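PDB 1R9D: glycerol dehydratase from Clostridium butyricum, which probably acts as a B12-independent glycyl-radical lyase that dehydrates glycerol, the substrate bound in this crystal form. Local coordinates for residues Y291-P294 and Y295-D299; I456-L459 and T460-G464. All blocks are in the same frame, centred on the assembly; numbering follows the deposited sequence.

Interaction 1 (Y291-P294 and Y295-D299)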
ATOM      1  N   TYR A 291     -28.991 -24.044   0.379  1.00 25.33           N
ATOM      2  CA  TYR A 291     -27.875 -24.670   1.088  1.00 26.79           C
ATOM      3  C   TYR A 291     -28.252 -25.302   2.427  1.00 27.70           C
ATOM      4  O   TYR A 291     -27.489 -26.095   2.974  1.00 29.45           O
ATOM      5  CB  TYR A 291     -26.693 -23.691   1.259  1.00 25.07           C
ATOM      6  CG  TYR A 291     -26.976 -22.364   1.933  1.00 25.50           C
ATOM      7  CD1 TYR A 291     -27.185 -22.278   3.311  1.00 24.07           C
ATOM      8  CD2 TYR A 291     -26.997 -21.179   1.192  1.00 25.22           C
ATOM      9  CE1 TYR A 291     -27.403 -21.044   3.936  1.00 25.57           C
ATOM     10  CE2 TYR A 291     -27.217 -19.942   1.805  1.00 24.69           C
ATOM     11  CZ  TYR A 291     -27.420 -19.881   3.174  1.00 24.96           C
ATOM     12  OH  TYR A 291     -27.649 -18.663   3.775  1.00 24.04           O
ATOM     13  N   MET A 292     -29.429 -24.977   2.950  1.00 28.60           N
ATOM     14  CA  MET A 292     -29.851 -25.560   4.224  1.00 29.74           C
ATOM     15  C   MET A 292     -30.693 -26.819   4.041  1.00 30.30           C
ATOM     16  O   MET A 292     -30.716 -27.685   4.917  1.00 30.80           O
ATOM     17  CB  MET A 292     -30.647 -24.551   5.056  1.00 29.22           C
ATOM     18  CG  MET A 292     -29.846 -23.364   5.568  1.00 29.07           C
ATOM     19  SD  MET A 292     -28.434 -23.833   6.609  1.00 31.08           S
ATOM     20  CE  MET A 292     -29.248 -24.125   8.204  1.00 30.68           C
ATOM     21  N   TYR A 293     -31.373 -26.931   2.903  1.00 30.41           N
ATOM     22  CA  TYR A 293     -32.232 -28.086   2.652  1.00 31.44           C
ATOM     23  C   TYR A 293     -31.539 -29.448   2.759  1.00 32.26           C
ATOM     24  O   TYR A 293     -32.092 -30.384   3.343  1.00 32.27           O
ATOM     25  CB  TYR A 293     -32.912 -27.963   1.282  1.00 32.05           C
ATOM     26  CG  TYR A 293     -33.789 -29.150   0.950  1.00 32.26           C
ATOM     27  CD1 TYR A 293     -34.959 -29.400   1.665  1.00 33.22           C
ATOM     28  CD2 TYR A 293     -33.424 -30.048  -0.049  1.00 32.89           C
ATOM     29  CE1 TYR A 293     -35.741 -30.520   1.393  1.00 33.26           C
ATOM     30  CE2 TYR A 293     -34.195 -31.169  -0.328  1.00 34.72           C
ATOM     31  CZ  TYR A 293     -35.352 -31.401   0.397  1.00 34.07           C
ATOM     32  OH  TYR A 293     -36.104 -32.523   0.132  1.00 35.28           O
ATOM     33  N   PRO A 294     -30.329 -29.586   2.191  1.00 31.81           N
ATOM     34  CA  PRO A 294     -29.639 -30.877   2.276  1.00 32.16           C
ATOM     35  C   PRO A 294     -29.479 -31.392   3.708  1.00 31.78           C
ATOM     36  O   PRO A 294     -29.606 -32.588   3.959  1.00 32.96           O
ATOM     37  CB  PRO A 294     -28.305 -30.593   1.598  1.00 31.94           C
ATOM     38  CG  PRO A 294     -28.696 -29.607   0.533  1.00 31.54           C
ATOM     39  CD  PRO A 294     -29.603 -28.665   1.295  1.00 32.15           C
ATOM     40  N   TYR A 295     -29.204 -30.494   4.645  1.00 31.79           N
ATOM     41  CA  TYR A 295     -29.043 -30.895   6.037  1.00 32.35           C
ATOM     42  C   TYR A 295     -30.381 -31.284   6.657  1.00 33.73           C
ATOM     43  O   TYR A 295     -30.444 -32.178   7.501  1.00 32.50           O
ATOM     44  CB  TYR A 295     -28.377 -29.775   6.839  1.00 31.52           C
ATOM     45  CG  TYR A 295     -26.983 -29.460   6.344  1.00 32.39           C
ATOM     46  CD1 TYR A 295     -26.775 -28.527   5.330  1.00 32.04           C
ATOM     47  CD2 TYR A 295     -25.874 -30.148   6.842  1.00 31.94           C
ATOM     48  CE1 TYR A 295     -25.499 -28.289   4.819  1.00 32.01           C
ATOM     49  CE2 TYR A 295     -24.593 -29.918   6.336  1.00 31.86           C
ATOM     50  CZ  TYR A 295     -24.414 -28.990   5.323  1.00 32.43           C
ATOM     51  OH  TYR A 295     -23.158 -28.783   4.798  1.00 31.91           O
ATOM     52  N   TYR A 296     -31.453 -30.619   6.239  1.00 34.21           N
ATOM     53  CA  TYR A 296     -32.776 -30.945   6.751  1.00 35.54           C
ATOM     54  C   TYR A 296     -33.216 -32.300   6.212  1.00 36.54           C
ATOM     55  O   TYR A 296     -33.722 -33.143   6.956  1.00 36.84           O
ATOM     56  CB  TYR A 296     -33.799 -29.891   6.325  1.00 35.75           C
ATOM     57  CG  TYR A 296     -35.228 -30.386   6.409  1.00 35.96           C
ATOM     58  CD1 TYR A 296     -35.894 -30.472   7.635  1.00 36.42           C
ATOM     59  CD2 TYR A 296     -35.898 -30.814   5.266  1.00 36.54           C
ATOM     60  CE1 TYR A 296     -37.196 -30.973   7.715  1.00 36.50           C
ATOM     61  CE2 TYR A 296     -37.196 -31.319   5.335  1.00 36.98           C
ATOM     62  CZ  TYR A 296     -37.839 -31.396   6.560  1.00 36.97           C
ATOM     63  OH  TYR A 296     -39.115 -31.915   6.617  1.00 37.52           O
ATOM     64  N   GLU A 297     -33.025 -32.504   4.912  1.00 37.48           N
ATOM     65  CA  GLU A 297     -33.422 -33.749   4.266  1.00 39.49           C
ATOM     66  C   GLU A 297     -32.650 -34.968   4.766  1.00 39.60           C
ATOM     67  O   GLU A 297     -33.228 -36.037   4.950  1.00 39.05           O
ATOM     68  CB  GLU A 297     -33.258 -33.635   2.746  1.00 41.56           C
ATOM     69  CG  GLU A 297     -33.733 -34.863   1.973  1.00 46.01           C
ATOM     70  CD  GLU A 297     -35.245 -35.062   2.034  1.00 49.31           C
ATOM     71  OE1 GLU A 297     -35.821 -34.984   3.143  1.00 51.30           O
ATOM     72  OE2 GLU A 297     -35.861 -35.309   0.972  1.00 51.40           O
ATOM     73  N   ASN A 298     -31.349 -34.812   4.982  1.00 39.89           N
ATOM     74  CA  ASN A 298     -30.535 -35.931   5.447  1.00 40.91           C
ATOM     75  C   ASN A 298     -30.617 -36.184   6.949  1.00 41.00           C
ATOM     76  O   ASN A 298     -30.048 -37.156   7.442  1.00 40.81           O
ATOM     77  CB  ASN A 298     -29.072 -35.739   5.038  1.00 41.89           C
ATOM     78  CG  ASN A 298     -28.889 -35.715   3.532  1.00 43.15           C
ATOM     79  OD1 ASN A 298     -29.590 -36.414   2.800  1.00 44.31           O
ATOM     80  ND2 ASN A 298     -27.932 -34.920   3.063  1.00 44.85           N
ATOM     81  N   ASP A 299     -31.315 -35.315   7.674  1.00 40.57           N
ATOM     82  CA  ASP A 299     -31.462 -35.484   9.117  1.00 41.25           C
ATOM     83  C   ASP A 299     -32.671 -36.394   9.343  1.00 42.23           C
ATOM     84  O   ASP A 299     -33.818 -35.948   9.307  1.00 41.31           O
ATOM     85  CB  ASP A 299     -31.689 -34.131   9.798  1.00 40.76           C
ATOM     86  CG  ASP A 299     -31.484 -34.194  11.301  1.00 40.69           C
ATOM     87  OD1 ASP A 299     -31.981 -35.154  11.930  1.00 40.22           O
ATOM     88  OD2 ASP A 299     -30.835 -33.281  11.855  1.00 39.92           O
TER

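Interaction 2 (I456-L459 and T460-G464)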
ATOM      1  N   ILE A 456     -30.747  17.322 -10.569  1.00 25.55           N
ATOM      2  CA  ILE A 456     -30.180  17.539 -11.896  1.00 26.19           C
ATOM      3  C   ILE A 456     -31.173  18.349 -12.741  1.00 27.42           C
ATOM      4  O   ILE A 456     -30.773  19.180 -13.558  1.00 27.47           O
ATOM      5  CB  ILE A 456     -29.850  16.187 -12.593  1.00 26.11           C
ATOM      6  CG1 ILE A 456     -28.803  15.424 -11.773  1.00 25.12           C
ATOM      7  CG2 ILE A 456     -29.320  16.434 -14.004  1.00 27.08           C
ATOM      8  CD1 ILE A 456     -27.484  16.177 -11.574  1.00 25.19           C
ATOM      9  N   VAL A 457     -32.467  18.116 -12.540  1.00 27.67           N
ATOM     10  CA  VAL A 457     -33.473  18.872 -13.284  1.00 28.38           C
ATOM     11  C   VAL A 457     -33.420  20.328 -12.817  1.00 28.41           C
ATOM     12  O   VAL A 457     -33.461  21.247 -13.626  1.00 28.12           O
ATOM     13  CB  VAL A 457     -34.898  18.322 -13.050  1.00 28.05           C
ATOM     14  CG1 VAL A 457     -35.925  19.261 -13.673  1.00 28.82           C
ATOM     15  CG2 VAL A 457     -35.030  16.931 -13.661  1.00 29.26           C
ATOM     16  N   GLU A 458     -33.312  20.525 -11.505  1.00 29.83           N
ATOM     17  CA  GLU A 458     -33.243  21.867 -10.928  1.00 30.90           C
ATOM     18  C   GLU A 458     -32.019  22.616 -11.454  1.00 30.72           C
ATOM     19  O   GLU A 458     -32.098  23.798 -11.798  1.00 29.98           O
ATOM     20  CB  GLU A 458     -33.196  21.774  -9.396  1.00 33.65           C
ATOM     21  CG  GLU A 458     -33.162  23.114  -8.677  1.00 37.98           C
ATOM     22  CD  GLU A 458     -33.239  22.983  -7.158  1.00 40.81           C
ATOM     23  OE1 GLU A 458     -33.313  24.030  -6.479  1.00 42.87           O
ATOM     24  OE2 GLU A 458     -33.223  21.842  -6.641  1.00 41.30           O
ATOM     25  N   LEU A 459     -30.885  21.925 -11.522  1.00 29.53           N
ATOM     26  CA  LEU A 459     -29.656  22.538 -12.009  1.00 30.08           C
ATOM     27  C   LEU A 459     -29.683  22.784 -13.514  1.00 29.57           C
ATOM     28  O   LEU A 459     -28.950  23.636 -14.014  1.00 31.16           O
ATOM     29  CB  LEU A 459     -28.447  21.673 -11.639  1.00 29.78           C
ATOM     30  CG  LEU A 459     -28.098  21.673 -10.148  1.00 30.85           C
ATOM     31  CD1 LEU A 459     -26.994  20.658  -9.888  1.00 31.09           C
ATOM     32  CD2 LEU A 459     -27.658  23.072  -9.714  1.00 30.94           C
ATOM     33  N   THR A 460     -30.508  22.035 -14.239  1.00 29.56           N
ATOM     34  CA  THR A 460     -30.617  22.235 -15.681  1.00 29.54           C
ATOM     35  C   THR A 460     -31.362  23.550 -15.895  1.00 30.84           C
ATOM     36  O   THR A 460     -30.957  24.391 -16.697  1.00 30.82           O
ATOM     37  CB  THR A 460     -31.404  21.093 -16.360  1.00 30.13           C
ATOM     38  OG1 THR A 460     -30.748  19.842 -16.105  1.00 29.26           O
ATOM     39  CG2 THR A 460     -31.472  21.316 -17.864  1.00 29.99           C
ATOM     40  N   ILE A 461     -32.453  23.722 -15.158  1.00 31.18           N
ATOM     41  CA  ILE A 461     -33.249  24.934 -15.255  1.00 31.72           C
ATOM     42  C   ILE A 461     -32.454  26.155 -14.794  1.00 31.92           C
ATOM     43  O   ILE A 461     -32.630  27.249 -15.331  1.00 31.85           O
ATOM     44  CB  ILE A 461     -34.548  24.803 -14.427  1.00 32.44           C
ATOM     45  CG1 ILE A 461     -35.494  23.825 -15.131  1.00 33.84           C
ATOM     46  CG2 ILE A 461     -35.204  26.170 -14.242  1.00 31.72           C
ATOM     47  CD1 ILE A 461     -36.797  23.582 -14.404  1.00 34.72           C
ATOM     48  N   ASN A 462     -31.571  25.966 -13.815  1.00 31.99           N
ATOM     49  CA  ASN A 462     -30.760  27.072 -13.307  1.00 32.28           C
ATOM     50  C   ASN A 462     -29.323  27.124 -13.846  1.00 32.11           C
ATOM     51  O   ASN A 462     -28.468  27.799 -13.278  1.00 31.35           O
ATOM     52  CB  ASN A 462     -30.741  27.051 -11.773  1.00 33.32           C
ATOM     53  CG  ASN A 462     -32.112  27.330 -11.170  1.00 35.19           C
ATOM     54  OD1 ASN A 462     -32.855  28.178 -11.665  1.00 35.44           O
ATOM     55  ND2 ASN A 462     -32.443  26.632 -10.089  1.00 34.53           N
ATOM     56  N   SER A 463     -29.068  26.419 -14.945  1.00 32.34           N
ATOM     57  CA  SER A 463     -27.746  26.402 -15.576  1.00 33.06           C
ATOM     58  C   SER A 463     -26.569  26.135 -14.635  1.00 33.08           C
ATOM     59  O   SER A 463     -25.551  26.827 -14.701  1.00 32.33           O
ATOM     60  CB  SER A 463     -27.494  27.723 -16.312  1.00 34.55           C
ATOM     61  OG  SER A 463     -28.392  27.891 -17.391  1.00 37.20           O
ATOM     62  N   GLY A 464     -26.708  25.136 -13.767  1.00 32.72           N
ATOM     63  CA  GLY A 464     -25.633  24.793 -12.851  1.00 33.33           C
ATOM     64  C   GLY A 464     -25.383  25.775 -11.723  1.00 34.31           C
ATOM     65  O   GLY A 464     -24.407  25.630 -10.983  1.00 34.31           O
TER

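Interaction 1 (Y291-P294 and Y295-D299)
Glu297 lies along the ring of Tyr293, one turn earlier on helix 288-298, an i to i+4 pair in the last turns of the helix, at the protein surface. Its CB sits over one face of the Tyr293 ring, offset toward the rim, in a CH-pi contact 4.2 Å from the ring centroid. CG comes next and runs past CZ and OH. The chain bends at chi2 (68°), which turns the carboxylate to the phenol end of the ring. There OE2 of Glu297 is 2.9 Å from OH of Tyr293. The two side chains point the same way, with ring and carboxylate planes 47° apart. Both have CG anti to the backbone N, and with their places one turn apart this lets them run side by side.

Beneath them, Glu297 N donates to Tyr293 O at 2.8 Å, almost straight (171°). Pro294 has no N-H to give, and the helix kinks there. Met292 O receives weak bonds from the N atoms of both Tyr295 and Tyr296.

CD2 of Tyr296 meets CE1 of Tyr293 at 3.9 Å. Both rings also pack on helix 357-369, and Tyr296 OH bonds to Asp304. Tyr296 also touches Phe260 of helix 260-277. Met292 and Tyr295 pack on that helix and on helix 169-190. The tyrosines thus join this helix to its neighbours on different sides. The ring of Tyr295 brings its edge to the backbone: CD1 lies 3.5 Å from Tyr291 O, which is in the ring plane.

Interaction 2 (I456-L459 and T460-G464)
Ile456 O takes two bonds from one residue, Thr460. The hydroxyl OG1 of Thr460 donates to it at 2.6 Å, and Thr460 N does so at 2.9 Å. The two donors reach the carbonyl from opposite faces of its plane. OG1 is placed for this by chi1 of -59°, which sets it beside the backbone N and turns it back along the helix. The hydroxyl of this buried threonine is thereby satisfied within the helix itself. Its side chain also touches Phe487 and Ala490 of helix 484-516.

Ile461 N continues the helical pattern with a bond to Val457 O, and CG1 of Ile461 rests 3.6 Å from that same oxygen. Helix 453-461 then ends in a Schellman motif. Gly464 N donates to Leu459 O at 2.7 Å, nearly straight (169°) and in the carbonyl plane. Ser463 N bonds to Thr460 O inside this turn. Ser463 is the C-prime residue, with positive phi. CD2 of Leu459 reaches over to CA of Gly464 at 4.1 Å.

Glu458 and Asn462 meet on another side of the turn. CG of Glu458 lies 3.9 Å from ND2 of Asn462, and their carboxylate and amide planes are 63° apart. Their polar ends turn to other partners: OE2 of Glu458 bonds to Gly653 N, and OD1 of Asn462 to ND2 of Asn583.

Interactions 1 and 2 are separate local contacts, on opposite sides of the chain's centre. Their centres are 57 Å apart, and their nearest atoms about 37 Å. Interaction 1 closes well before interaction 2 opens along the chain, and both fall within the pyruvate formate lyase-like part of the protein. Each involves the C-terminal end of a helix. At 291-299 the contact is at the surface, whereas 456-464 is mostly buried. Neither is touched by the other subunit of the assembly. Their centres lie 28 Å and 30 Å from the centre of the chain, respectively. Gly763, the predicted site of the glycine radical, belongs to neither contact.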